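Local coordinates for protein putative RnfG subunit of electron transport complex (Thermotoga maritima, PDB 3DCZ) that probably serves as the flavoprotein subunit G of a membrane-bound Rnf complex that couples electron transfer to ion translocation, carrying FMN, at residues F30-P35 against A84-G89; V98-C103 against R189-A194. All blocks are in the same frame, centred on the assembly; numbering follows the deposited sequence. Where two conformers were deposited one is given.

Contact 1 of 2, residues F30-P35 against A84-G89; sequences FVLKDP and AYVLSG. With ACT (acetate ion), chain D.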
ATOM      1  N   PHE A  30      -2.958   8.915  -5.818  1.00 13.78           N
ATOM      2  CA  PHE A  30      -1.600   8.505  -6.169  1.00 13.98           C
ATOM      3  C   PHE A  30      -1.461   6.987  -6.277  1.00 12.80           C
ATOM      4  O   PHE A  30      -0.891   6.467  -7.260  1.00 13.45           O
ATOM      5  CB  PHE A  30      -0.581   9.005  -5.153  1.00 13.06           C
ATOM      6  CG  PHE A  30       0.802   8.535  -5.461  1.00 13.71           C
ATOM      7  CD1 PHE A  30       1.579   9.195  -6.389  1.00 12.96           C
ATOM      8  CD2 PHE A  30       1.329   7.405  -4.844  1.00 13.48           C
ATOM      9  CE1 PHE A  30       2.816   8.756  -6.691  1.00 16.71           C
ATOM     10  CE2 PHE A  30       2.552   6.917  -5.179  1.00 16.60           C
ATOM     11  CZ  PHE A  30       3.336   7.630  -6.090  1.00 15.61           C
ATOM     12  N   VAL A  31      -2.030   6.262  -5.301  1.00 13.58           N
ATOM     13  CA  VAL A  31      -1.835   4.805  -5.262  1.00 14.10           C
ATOM     14  C   VAL A  31      -2.649   4.076  -6.327  1.00 14.88           C
ATOM     15  O   VAL A  31      -2.458   2.863  -6.577  1.00 14.01           O
ATOM     16  CB  VAL A  31      -2.072   4.212  -3.839  1.00 14.11           C
ATOM     17  CG1 VAL A  31      -1.021   4.823  -2.833  1.00 15.05           C
ATOM     18  CG2 VAL A  31      -3.478   4.430  -3.376  1.00 15.11           C
ATOM     19  N   LEU A  32      -3.553   4.827  -6.959  1.00 14.49           N
ATOM     20  CA  LEU A  32      -4.341   4.340  -8.092  1.00 12.48           C
ATOM     21  C   LEU A  32      -3.745   4.728  -9.440  1.00 14.48           C
ATOM     22  O   LEU A  32      -4.363   4.494 -10.470  1.00 14.29           O
ATOM     23  CB  LEU A  32      -5.801   4.744  -7.956  1.00 14.65           C
ATOM     24  CG  LEU A  32      -6.625   3.945  -6.929  1.00 14.07           C
ATOM     25  CD1 LEU A  32      -7.922   4.702  -6.608  1.00 15.86           C
ATOM     26  CD2 LEU A  32      -6.934   2.538  -7.432  1.00 15.40           C
ATOM     27  N   LYS A  33      -2.517   5.239  -9.413  1.00 14.70           N
ATOM     28  CA  LYS A  33      -1.735   5.368 -10.656  1.00 14.28           C
ATOM     29  C   LYS A  33      -0.861   4.133 -10.812  1.00 13.77           C
ATOM     30  O   LYS A  33      -0.270   3.600  -9.827  1.00 13.60           O
ATOM     31  CB  LYS A  33      -0.883   6.644 -10.639  1.00 13.97           C
ATOM     32  CG  LYS A  33      -1.711   7.944 -10.548  1.00 15.00           C
ATOM     33  CD  LYS A  33      -0.826   9.174 -10.718  1.00 20.70           C
ATOM     34  CE  LYS A  33      -1.633  10.446 -10.710  1.00 33.90           C
ATOM     35  NZ  LYS A  33      -0.742  11.648 -10.717  1.00 34.39           N
ATOM     36  N   ASP A  34      -0.736   3.665 -12.047  1.00 13.65           N
ATOM     37  CA  ASP A  34       0.111   2.543 -12.360  1.00 14.07           C
ATOM     38  C   ASP A  34       1.572   2.936 -12.159  1.00 12.69           C
ATOM     39  O   ASP A  34       2.025   3.956 -12.712  1.00 13.53           O
ATOM     40  CB  ASP A  34      -0.168   2.146 -13.792  1.00 15.72           C
ATOM     41  CG  ASP A  34       0.548   0.904 -14.232  1.00 19.63           C
ATOM     42  OD1 ASP A  34       1.762   0.775 -14.065  1.00 18.60           O
ATOM     43  OD2 ASP A  34      -0.118   0.063 -14.867  1.00 28.98           O
ATOM     44  N   PRO A  35       2.314   2.172 -11.341  1.00 13.12           N
ATOM     45  CA  PRO A  35       3.684   2.588 -11.031  1.00 13.52           C
ATOM     46  C   PRO A  35       4.667   2.399 -12.200  1.00 13.70           C
ATOM     47  O   PRO A  35       5.782   2.926 -12.162  1.00 15.79           O
ATOM     48  CB  PRO A  35       4.068   1.695  -9.852  1.00 17.71           C
ATOM     49  CG  PRO A  35       3.300   0.460 -10.094  1.00 14.71           C
ATOM     50  CD  PRO A  35       1.979   0.904 -10.650  1.00 15.48           C
ATOM     51  N   ALA A  84      -9.378  -3.445  -7.578  1.00 14.89           N
ATOM     52  CA  ALA A  84      -8.358  -2.756  -6.807  1.00 12.34           C
ATOM     53  C   ALA A  84      -8.966  -2.390  -5.448  1.00 12.63           C
ATOM     54  O   ALA A  84     -10.156  -2.138  -5.354  1.00 13.95           O
ATOM     55  CB  ALA A  84      -7.885  -1.543  -7.553  1.00 14.85           C
ATOM     56  N   TYR A  85      -8.119  -2.380  -4.416  1.00 13.63           N
ATOM     57  CA  TYR A  85      -8.527  -2.095  -3.047  1.00 12.31           C
ATOM     58  C   TYR A  85      -7.562  -1.079  -2.499  1.00 13.07           C
ATOM     59  O   TYR A  85      -6.342  -1.263  -2.653  1.00 15.60           O
ATOM     60  CB  TYR A  85      -8.479  -3.393  -2.222  1.00 14.23           C
ATOM     61  CG  TYR A  85      -9.484  -4.371  -2.744  1.00 12.76           C
ATOM     62  CD1 TYR A  85     -10.816  -4.305  -2.294  1.00 17.10           C
ATOM     63  CD2 TYR A  85      -9.175  -5.251  -3.753  1.00 15.85           C
ATOM     64  CE1 TYR A  85     -11.783  -5.118  -2.830  1.00 16.18           C
ATOM     65  CE2 TYR A  85     -10.142  -6.096  -4.270  1.00 17.62           C
ATOM     66  CZ  TYR A  85     -11.450  -6.019  -3.805  1.00 15.28           C
ATOM     67  OH  TYR A  85     -12.431  -6.817  -4.335  1.00 18.11           O
ATOM     68  N   VAL A  86      -8.067  -0.023  -1.876  1.00 13.35           N
ATOM     69  CA  VAL A  86      -7.218   0.941  -1.192  1.00 13.13           C
ATOM     70  C   VAL A  86      -7.592   0.917   0.271  1.00 14.75           C
ATOM     71  O   VAL A  86      -8.750   0.980   0.651  1.00 15.16           O
ATOM     72  CB  VAL A  86      -7.336   2.372  -1.801  1.00 14.76           C
ATOM     73  CG1 VAL A  86      -6.535   3.361  -0.962  1.00 14.84           C
ATOM     74  CG2 VAL A  86      -6.891   2.358  -3.281  1.00 14.70           C
ATOM     75  N   LEU A  87      -6.562   0.792   1.089  1.00 14.28           N
ATOM     76  CA  LEU A  87      -6.772   0.956   2.525  0.50 14.00           C
ATOM     77  C   LEU A  87      -5.590   1.652   3.159  1.00 16.39           C
ATOM     78  O   LEU A  87      -4.662   2.069   2.468  1.00 14.55           O
ATOM     79  CB  LEU A  87      -7.131  -0.388   3.185  0.50 13.92           C
ATOM     80  CG  LEU A  87      -6.094  -1.515   3.205  0.50 10.64           C
ATOM     81  CD1 LEU A  87      -6.671  -2.750   3.893  0.50 15.90           C
ATOM     82  CD2 LEU A  87      -5.653  -1.891   1.775  0.50 12.95           C
ATOM     83  N   SER A  88      -5.679   1.848   4.473  1.00 15.50           N
ATOM     84  CA  SER A  88      -4.659   2.558   5.206  1.00 15.17           C
ATOM     85  C   SER A  88      -4.179   1.681   6.374  1.00 14.50           C
ATOM     86  O   SER A  88      -4.836   0.718   6.792  1.00 12.87           O
ATOM     87  CB  SER A  88      -5.276   3.865   5.713  1.00 19.87           C
ATOM     88  OG  SER A  88      -5.434   4.768   4.615  1.00 27.75           O
ATOM     89  N   GLY A  89      -3.050   2.067   6.944  1.00 15.08           N
ATOM     90  CA  GLY A  89      -2.519   1.344   8.054  1.00 14.00           C
ATOM     91  C   GLY A  89      -1.547   2.124   8.897  1.00 14.65           C
ATOM     92  O   GLY A  89      -1.042   3.191   8.498  1.00 15.20           O
TER
HETATM   93  C   ACT D   4     -11.839 -10.024  -5.465  1.00 30.92           C
HETATM   94  O   ACT D   4     -11.698  -8.851  -5.848  1.00 29.49           O
HETATM   95  OXT ACT D   4     -12.049 -10.842  -6.390  1.00 38.17           O
HETATM   96  CH3 ACT D   4     -11.731 -10.432  -4.036  1.00 31.68           C
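Val31 of helix 22-31 faces Val86 of strand 83-90 with their CA atoms 7.8 Å apart, with no hydrogen bond between the two segments. A turn with Lys33 N donating to Phe30 O at 3.0 Å follows, and Leu32 lies next to Val31. Val86 is the hub: CG1 lies anti to its backbone N (chi1 174°), and both methyls project toward Val31. Val31 CG2 meets Val86 CG2 at 4.0 Å and sits equally near CG1, reaching across the fork of the valine. Leu32 starts off to one side but bends in at its end, its branch point CG resting 4.0 Å from Val86 CG2 while CD2 reaches on to Ala84 CB at 4.2 Å. An alanine in place of Leu32 would probably open a gap over Ala84 and leave Val86 CG2 covered on this side by Val31 alone within the two segments. Tyr85 points away from the helix, its OH donating to an acetate oxygen. Phe76 of strand 67-77 packs against both Leu32 and Val86, and Asn114 of strand 110-120 ties down the carbonyls of Val31 and Lys33, fastening this part of the chain to the antiparallel sheet.

Contact 2 of 2, residues V98-C103 against R189-A194; sequences VTVVAC and RAVVTA. With SO4 (sulfate ion), chain C; SO4 (sulfate ion), chain B.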
ATOM      1  N   VAL A  98       1.297   9.634  11.503  1.00 26.71           N
ATOM      2  CA  VAL A  98       1.567   8.983  10.200  1.00 23.58           C
ATOM      3  C   VAL A  98       0.548   7.896   9.870  1.00 21.25           C
ATOM      4  O   VAL A  98       0.187   7.076  10.712  1.00 20.63           O
ATOM      5  CB  VAL A  98       2.993   8.355  10.117  1.00 26.71           C
ATOM      6  CG1 VAL A  98       3.225   7.674   8.763  1.00 21.04           C
ATOM      7  CG2 VAL A  98       4.078   9.418  10.380  1.00 28.15           C
ATOM      8  N   THR A  99       0.108   7.885   8.612  1.00 16.34           N
ATOM      9  CA  THR A  99      -0.701   6.835   8.057  1.00 14.60           C
ATOM     10  C   THR A  99      -0.088   6.372   6.724  1.00 16.14           C
ATOM     11  O   THR A  99       0.333   7.204   5.908  1.00 17.88           O
ATOM     12  CB  THR A  99      -2.147   7.312   7.762  1.00 15.72           C
ATOM     13  OG1 THR A  99      -2.758   7.702   8.997  1.00 16.34           O
ATOM     14  CG2 THR A  99      -2.989   6.207   7.126  1.00 18.79           C
ATOM     15  N   VAL A 100      -0.092   5.068   6.488  1.00 14.92           N
ATOM     16  CA  VAL A 100       0.378   4.526   5.216  1.00 13.90           C
ATOM     17  C   VAL A 100      -0.867   4.143   4.367  1.00 15.14           C
ATOM     18  O   VAL A 100      -1.699   3.353   4.845  1.00 16.60           O
ATOM     19  CB  VAL A 100       1.203   3.223   5.402  1.00 17.47           C
ATOM     20  CG1 VAL A 100       1.721   2.737   4.029  1.00 18.90           C
ATOM     21  CG2 VAL A 100       2.364   3.435   6.375  1.00 23.35           C
ATOM     22  N   VAL A 101      -0.974   4.682   3.146  1.00 13.89           N
ATOM     23  CA  VAL A 101      -2.085   4.381   2.215  1.00 13.28           C
ATOM     24  C   VAL A 101      -1.493   3.442   1.167  1.00 13.32           C
ATOM     25  O   VAL A 101      -0.348   3.625   0.738  1.00 13.10           O
ATOM     26  CB  VAL A 101      -2.631   5.685   1.531  1.00 12.43           C
ATOM     27  CG1 VAL A 101      -3.729   5.339   0.537  1.00 15.25           C
ATOM     28  CG2 VAL A 101      -3.116   6.673   2.649  1.00 14.58           C
ATOM     29  N   ALA A 102      -2.222   2.420   0.785  1.00 14.17           N
ATOM     30  CA  ALA A 102      -1.726   1.457  -0.190  1.00 12.88           C
ATOM     31  C   ALA A 102      -2.847   0.925  -1.046  1.00 15.03           C
ATOM     32  O   ALA A 102      -3.978   0.850  -0.597  1.00 13.73           O
ATOM     33  CB  ALA A 102      -0.976   0.315   0.487  1.00 14.44           C
ATOM     34  N   CYS A 103      -2.498   0.548  -2.267  1.00 13.28           N
ATOM     35  CA  CYS A 103      -3.418  -0.026  -3.231  1.00 13.69           C
ATOM     36  C   CYS A 103      -2.921  -1.434  -3.578  1.00 14.28           C
ATOM     37  O   CYS A 103      -1.766  -1.640  -3.959  1.00 13.45           O
ATOM     38  CB  CYS A 103      -3.469   0.805  -4.536  1.00 15.10           C
ATOM     39  SG  CYS A 103      -4.429  -0.027  -5.834  1.00 15.49           S
ATOM     40  N   ARG A 189      10.919  -0.196   8.396  1.00 16.60           N
ATOM     41  CA  ARG A 189      10.327  -1.395   8.982  1.00 15.09           C
ATOM     42  C   ARG A 189       8.867  -1.197   9.396  1.00 16.49           C
ATOM     43  O   ARG A 189       8.067  -2.135   9.264  1.00 16.53           O
ATOM     44  CB  ARG A 189      11.121  -1.913  10.190  1.00 16.42           C
ATOM     45  CG  ARG A 189      12.418  -2.536   9.818  1.00 15.41           C
ATOM     46  CD  ARG A 189      13.036  -3.201  11.028  1.00 17.61           C
ATOM     47  NE  ARG A 189      14.217  -3.980  10.673  1.00 15.10           N
ATOM     48  CZ  ARG A 189      15.475  -3.582  10.852  1.00 11.86           C
ATOM     49  NH1 ARG A 189      15.765  -2.396  11.382  1.00 21.35           N
ATOM     50  NH2 ARG A 189      16.473  -4.359  10.496  1.00 17.60           N
ATOM     51  N   ALA A 190       8.523   0.001   9.902  1.00 14.87           N
ATOM     52  CA  ALA A 190       7.159   0.289  10.322  1.00 15.74           C
ATOM     53  C   ALA A 190       6.247   0.341   9.105  1.00 13.88           C
ATOM     54  O   ALA A 190       5.115  -0.135   9.125  1.00 13.61           O
ATOM     55  CB  ALA A 190       7.092   1.624  11.129  1.00 17.29           C
ATOM     56  N   VAL A 191       6.746   0.917   8.020  1.00 13.33           N
ATOM     57  CA  VAL A 191       5.974   0.935   6.748  1.00 13.61           C
ATOM     58  C   VAL A 191       5.703  -0.488   6.246  1.00 14.79           C
ATOM     59  O   VAL A 191       4.575  -0.833   5.899  1.00 14.69           O
ATOM     60  CB  VAL A 191       6.667   1.754   5.656  1.00 14.85           C
ATOM     61  CG1 VAL A 191       5.847   1.731   4.316  1.00 17.75           C
ATOM     62  CG2 VAL A 191       6.889   3.192   6.133  1.00 17.51           C
ATOM     63  N   VAL A 192       6.747  -1.307   6.182  1.00 16.19           N
ATOM     64  CA  VAL A 192       6.604  -2.707   5.801  1.00 14.90           C
ATOM     65  C   VAL A 192       5.593  -3.437   6.694  1.00 12.83           C
ATOM     66  O   VAL A 192       4.756  -4.207   6.225  1.00 14.16           O
ATOM     67  CB  VAL A 192       7.993  -3.382   5.805  1.00 18.47           C
ATOM     68  CG1 VAL A 192       7.917  -4.919   5.945  1.00 17.44           C
ATOM     69  CG2 VAL A 192       8.755  -2.963   4.559  1.00 14.68           C
ATOM     70  N   THR A 193       5.645  -3.181   8.004  1.00 14.20           N
ATOM     71  CA  THR A 193       4.723  -3.850   8.927  1.00 13.73           C
ATOM     72  C   THR A 193       3.281  -3.491   8.599  1.00 13.24           C
ATOM     73  O   THR A 193       2.411  -4.374   8.496  1.00 15.09           O
ATOM     74  CB  THR A 193       5.065  -3.496  10.378  1.00 15.16           C
ATOM     75  OG1 THR A 193       6.355  -4.059  10.701  1.00 15.83           O
ATOM     76  CG2 THR A 193       4.037  -4.071  11.354  1.00 15.97           C
ATOM     77  N   ALA A 194       3.020  -2.193   8.452  1.00 14.32           N
ATOM     78  CA  ALA A 194       1.693  -1.706   8.055  1.00 14.52           C
ATOM     79  C   ALA A 194       1.191  -2.382   6.756  1.00 13.29           C
ATOM     80  O   ALA A 194       0.054  -2.876   6.670  1.00 14.75           O
ATOM     81  CB  ALA A 194       1.715  -0.177   7.911  1.00 13.42           C
TER
HETATM   82  S   SO4 C   2      13.810   0.909  10.724  1.00 66.88           S
HETATM   83  O1  SO4 C   2      13.618   0.115  11.948  1.00 58.70           O
HETATM   84  O2  SO4 C   2      12.636   0.797   9.875  1.00 59.64           O
HETATM   85  O3  SO4 C   2      14.005   2.319  11.068  1.00 68.56           O
HETATM   86  O4  SO4 C   2      14.972   0.433   9.972  1.00 64.92           O
HETATM   87  S   SO4 B   1      20.008  -3.454  11.882  1.00 27.11           S
HETATM   88  O1  SO4 B   1      20.495  -3.367  13.274  1.00 28.77           O
HETATM   89  O2  SO4 B   1      19.076  -4.556  11.787  1.00 26.89           O
HETATM   90  O3  SO4 B   1      19.196  -2.272  11.657  1.00 41.30           O
HETATM   91  O4  SO4 B   1      21.129  -3.486  10.983  1.00 25.53           O
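Val100 of strand 98-107 points straight at helix 188-206 and divides its two methyls between residues a little under one turn apart, Val191 and Ala194. With CG1 anti to the backbone N (chi1 -178°), that methyl meets Val191 CG1 at 4.3 Å, while CG2 lies 4.0 Å from Ala194 CB. Ala194 aims its methyl at the strand, whereas Val191 stands to the side and offers one branch; Val100 and Val191 are the closest backbone pair, their CA atoms 6.8 Å apart. Off this interface, Thr193 OG1 turns back to Arg189 O at 2.9 Å, and this carbonyl also accepts the Thr193 amide, from the opposite face of its plane. Arg189, extended from CG to NE, carries its guanidinium well away from the strand, where NH2 donates to O2 of one sulfate (chain B) at 2.9 Å and also forms a salt bridge with Asp158. The second sulfate (chain C) lies at the backbone N of Arg189, near the start of the helix, and accepts a weak bond from NH1. Phe94 touches Val100 and Ala190, extending the apolar seam. This is helix-on-sheet packing within the FMN-binding domain, a helix laid on one face of an antiparallel sheet.

In the fold
Both segments of contact 1 precede those of contact 2 along the chain, and the contact centres lie about 12 Å apart. They share the five-stranded antiparallel sheet through adjacent strands, 83-90 and 98-107, which follow one another in sequence and are joined by probable hydrogen bonds from Gly89 N to Val100 O (2.8 Å) and from Ala102 N to Leu87 O (3.0 Å). The sheet is packed on two faces: helix 22-31 touches Val86 and Val101, while helix 188-206 touches Leu87 and Val100, residues of the other orientation in each strand. These two neighbouring strands, the middle one and the next, are thereby sandwiched between an N-terminal and a C-terminal helix, so that residues far apart in the sequence pack on opposite faces of one sheet.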